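Long-range contact in putative L-alanine-DL-glutamate epimerase (Burkholderia xenovorans, PDB 3SN0), which probably acts as a metal-dependent racemase or epimerase of the mandelate racemase/muconate lactonizing enzyme family, and binds magnesium and fumarate: residues D219-A224 / E245-S250. Numbering follows the deposited sequence.
With MG (magnesium ion), chain B; FUM (fumaric acid), chain C.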
ATOM      1  N   ASP A 219     -15.264  12.345 -26.423  1.00 12.81           N
ATOM      2  CA  ASP A 219     -15.932  11.444 -25.502  1.00 12.74           C
ATOM      3  C   ASP A 219     -15.926  10.033 -26.088  1.00 13.07           C
ATOM      4  O   ASP A 219     -16.497   9.790 -27.143  1.00 14.08           O
ATOM      5  CB  ASP A 219     -17.360  11.917 -25.233  1.00 13.41           C
ATOM      6  CG  ASP A 219     -17.952  11.336 -23.969  1.00 14.73           C
ATOM      7  OD1 ASP A 219     -17.522  10.238 -23.552  1.00 13.88           O
ATOM      8  OD2 ASP A 219     -18.877  11.981 -23.404  1.00 15.77           O
ATOM      9  N   LEU A 220     -15.314   9.111 -25.362  1.00 12.29           N
ATOM     10  CA  LEU A 220     -15.233   7.711 -25.758  1.00 12.06           C
ATOM     11  C   LEU A 220     -16.253   6.839 -25.007  1.00 12.34           C
ATOM     12  O   LEU A 220     -16.359   5.645 -25.277  1.00 12.14           O
ATOM     13  CB  LEU A 220     -13.813   7.202 -25.520  1.00 11.83           C
ATOM     14  CG  LEU A 220     -12.677   7.964 -26.221  1.00 12.61           C
ATOM     15  CD1 LEU A 220     -11.324   7.393 -25.801  1.00 10.40           C
ATOM     16  CD2 LEU A 220     -12.837   7.941 -27.731  1.00 12.99           C
ATOM     17  N   ASN A 221     -17.022   7.453 -24.109  1.00 12.67           N
ATOM     18  CA  ASN A 221     -18.011   6.753 -23.296  1.00 12.93           C
ATOM     19  C   ASN A 221     -17.460   5.411 -22.742  1.00 12.65           C
ATOM     20  O   ASN A 221     -16.344   5.378 -22.203  1.00 13.16           O
ATOM     21  CB  ASN A 221     -19.332   6.606 -24.074  1.00 12.61           C
ATOM     22  CG  ASN A 221     -19.872   7.930 -24.556  1.00 14.45           C
ATOM     23  OD1 ASN A 221     -19.599   8.350 -25.684  1.00 15.80           O
ATOM     24  ND2 ASN A 221     -20.630   8.614 -23.703  1.00 16.57           N
ATOM     25  N   PHE A 222     -18.223   4.327 -22.873  1.00 12.91           N
ATOM     26  CA  PHE A 222     -17.829   3.012 -22.398  1.00 13.22           C
ATOM     27  C   PHE A 222     -17.378   2.152 -23.599  1.00 13.34           C
ATOM     28  O   PHE A 222     -17.517   0.940 -23.579  1.00 13.30           O
ATOM     29  CB  PHE A 222     -19.023   2.296 -21.730  1.00 13.01           C
ATOM     30  CG  PHE A 222     -19.491   2.871 -20.420  1.00 14.22           C
ATOM     31  CD1 PHE A 222     -19.001   2.370 -19.208  1.00 15.31           C
ATOM     32  CD2 PHE A 222     -20.496   3.836 -20.389  1.00 14.85           C
ATOM     33  CE1 PHE A 222     -19.461   2.852 -17.993  1.00 16.20           C
ATOM     34  CE2 PHE A 222     -20.988   4.319 -19.174  1.00 15.49           C
ATOM     35  CZ  PHE A 222     -20.481   3.817 -17.970  1.00 14.79           C
ATOM     36  N   ASN A 223     -16.893   2.769 -24.677  1.00 12.98           N
ATOM     37  CA  ASN A 223     -16.696   2.031 -25.945  1.00 13.43           C
ATOM     38  C   ASN A 223     -15.406   1.230 -26.123  1.00 13.79           C
ATOM     39  O   ASN A 223     -15.116   0.754 -27.229  1.00 13.64           O
ATOM     40  CB  ASN A 223     -16.882   3.013 -27.118  1.00 13.51           C
ATOM     41  CG  ASN A 223     -18.316   3.451 -27.261  1.00 14.14           C
ATOM     42  OD1 ASN A 223     -19.234   2.635 -27.143  1.00 14.56           O
ATOM     43  ND2 ASN A 223     -18.528   4.744 -27.493  1.00 13.68           N
ATOM     44  N   ALA A 224     -14.641   1.076 -25.050  1.00 13.18           N
ATOM     45  CA  ALA A 224     -13.425   0.273 -25.068  1.00 13.29           C
ATOM     46  C   ALA A 224     -13.129  -0.331 -23.707  1.00 13.47           C
ATOM     47  O   ALA A 224     -13.796  -0.020 -22.705  1.00 13.27           O
ATOM     48  CB  ALA A 224     -12.238   1.122 -25.524  1.00 12.71           C
ATOM     49  N   GLU A 245     -12.746  11.855 -22.566  1.00 11.91           N
ATOM     50  CA  GLU A 245     -13.736  11.411 -21.598  0.50 12.05           C
ATOM     51  C   GLU A 245     -13.899   9.899 -21.723  1.00 12.33           C
ATOM     52  O   GLU A 245     -14.174   9.395 -22.811  1.00 11.93           O
ATOM     53  CB  GLU A 245     -15.058  12.131 -21.885  0.50 12.45           C
ATOM     54  CG  GLU A 245     -16.062  12.164 -20.750  0.50 13.47           C
ATOM     55  CD  GLU A 245     -17.232  13.100 -21.036  0.50 15.40           C
ATOM     56  OE1 GLU A 245     -18.342  12.776 -20.576  0.50 16.29           O
ATOM     57  OE2 GLU A 245     -17.061  14.143 -21.718  0.50 13.40           O
ATOM     58  N   ILE A 246     -13.754   9.192 -20.600  1.00 12.18           N
ATOM     59  CA  ILE A 246     -13.759   7.711 -20.574  1.00 12.11           C
ATOM     60  C   ILE A 246     -14.567   7.278 -19.355  1.00 12.57           C
ATOM     61  O   ILE A 246     -14.204   7.585 -18.210  1.00 13.17           O
ATOM     62  CB  ILE A 246     -12.325   7.158 -20.421  1.00 11.93           C
ATOM     63  CG1 ILE A 246     -11.479   7.524 -21.641  1.00 14.01           C
ATOM     64  CG2 ILE A 246     -12.335   5.603 -20.245  1.00 12.34           C
ATOM     65  CD1 ILE A 246      -9.979   7.231 -21.470  1.00 14.01           C
ATOM     66  N   ASP A 247     -15.681   6.598 -19.592  1.00 12.39           N
ATOM     67  CA  ASP A 247     -16.445   6.000 -18.512  1.00 13.35           C
ATOM     68  C   ASP A 247     -15.933   4.611 -18.216  1.00 13.45           C
ATOM     69  O   ASP A 247     -15.701   3.799 -19.129  1.00 14.29           O
ATOM     70  CB  ASP A 247     -17.919   5.975 -18.867  1.00 13.09           C
ATOM     71  CG  ASP A 247     -18.476   7.345 -19.024  1.00 16.49           C
ATOM     72  OD1 ASP A 247     -18.437   8.107 -18.018  1.00 17.91           O
ATOM     73  OD2 ASP A 247     -18.926   7.664 -20.155  1.00 17.19           O
ATOM     74  N   SER A 248     -15.778   4.324 -16.926  1.00 14.34           N
ATOM     75  CA  SER A 248     -15.233   3.050 -16.471  1.00 14.03           C
ATOM     76  C   SER A 248     -15.752   2.718 -15.091  1.00 14.36           C
ATOM     77  O   SER A 248     -15.881   3.598 -14.232  1.00 13.90           O
ATOM     78  CB  SER A 248     -13.705   3.124 -16.418  1.00 15.28           C
ATOM     79  OG  SER A 248     -13.175   1.852 -16.048  1.00 13.72           O
ATOM     80  N   TYR A 249     -16.036   1.443 -14.875  1.00 13.80           N
ATOM     81  CA  TYR A 249     -16.315   0.954 -13.545  1.00 14.22           C
ATOM     82  C   TYR A 249     -15.099   0.284 -12.893  1.00 14.79           C
ATOM     83  O   TYR A 249     -15.239  -0.437 -11.900  1.00 15.65           O
ATOM     84  CB  TYR A 249     -17.527   0.050 -13.554  1.00 14.66           C
ATOM     85  CG  TYR A 249     -18.821   0.763 -13.913  1.00 13.92           C
ATOM     86  CD1 TYR A 249     -19.169   1.973 -13.302  1.00 13.67           C
ATOM     87  CD2 TYR A 249     -19.694   0.246 -14.863  1.00 13.74           C
ATOM     88  CE1 TYR A 249     -20.376   2.614 -13.615  1.00 14.83           C
ATOM     89  CE2 TYR A 249     -20.889   0.893 -15.175  1.00 14.54           C
ATOM     90  CZ  TYR A 249     -21.220   2.077 -14.541  1.00 13.99           C
ATOM     91  OH  TYR A 249     -22.409   2.724 -14.840  1.00 14.50           O
ATOM     92  N   SER A 250     -13.920   0.567 -13.421  1.00 14.53           N
ATOM     93  CA  SER A 250     -12.665   0.058 -12.858  1.00 15.17           C
ATOM     94  C   SER A 250     -11.760   1.234 -12.491  1.00 15.13           C
ATOM     95  O   SER A 250     -11.077   1.787 -13.347  1.00 14.65           O
ATOM     96  CB  SER A 250     -11.939  -0.841 -13.851  1.00 14.94           C
ATOM     97  OG  SER A 250     -10.673  -1.209 -13.301  1.00 15.27           O
TER
HETATM   98 MG    MG B 408     -19.720  11.733 -21.399  1.00 16.03          MG
HETATM   99  OXT FUM C 500     -23.373   7.195 -27.635  1.00 21.38           O
HETATM  100  C   FUM C 500     -24.292   7.630 -26.893  1.00 22.56           C
HETATM  101  O   FUM C 500     -25.403   7.044 -26.840  1.00 20.50           O
HETATM  102  C4  FUM C 500     -24.127   8.864 -26.089  1.00 23.42           C
HETATM  103  C5  FUM C 500     -22.986   9.560 -26.077  1.00 25.69           C
HETATM  104  C6  FUM C 500     -22.848  10.786 -25.249  1.00 25.87           C
HETATM  105  O7  FUM C 500     -23.863  11.227 -24.642  1.00 26.01           O
HETATM  106  O8  FUM C 500     -21.716  11.349 -25.172  1.00 27.32           O
HETATM  107  O   HOH W   1     -18.789   9.975 -21.291  1.00 15.01           O
HETATM  108  O   HOH W   2     -21.390   7.535 -21.055  1.00 15.80           O
HETATM  109  O   HOH W   3     -21.412  11.146 -22.290  1.00 18.07           O
HETATM  110  O   HOH W   4     -20.564  13.750 -21.515  1.00 26.90           O
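Asp219 and Glu245 meet at one magnesium ion, which Asp219 OD2 binds at 2.2 Å and Glu245 OE1 at 1.9 Å; three waters and Glu269 complete the site. Asp219 OD2 and Glu245 OE1 lie 3.0 Å apart without a hydrogen bond, because both bind the metal. Paired in a parallel bridge, the two residues project from the same face of the sheet, and CG anti to the backbone N (chi1 -161° in each) turns the carboxylates toward the ion.

In the second shell, Asp247 OD2 accepts from a metal-bound water that also donates to Asp219 OD1, so the bridge probably steadies both carboxylates despite their like charge. Asp219 OD1 further takes the Asn221 backbone N in an Asx turn. Asn221 ND2 then reaches fumarate O8 weakly, at 3.3 Å, while Asn165 ND2 donates to Asn221 OD1; Lys163 pairs with Glu245 OE2.

Farther out, Asp247 CB sits over the Phe222 ring, 3.4 Å from its centroid and 8° off the normal, a CH-pi contact. Backbone bonds Leu220 N to Glu245 O (164° at hydrogen) and Asp247 N to Asn221 O fix the register. These loops continue neighbouring barrel strands 215-219 and 243-245 and lead into helices 226-235 and 251-259; Leu220 packs on helix 226-235, and Ile246 on both.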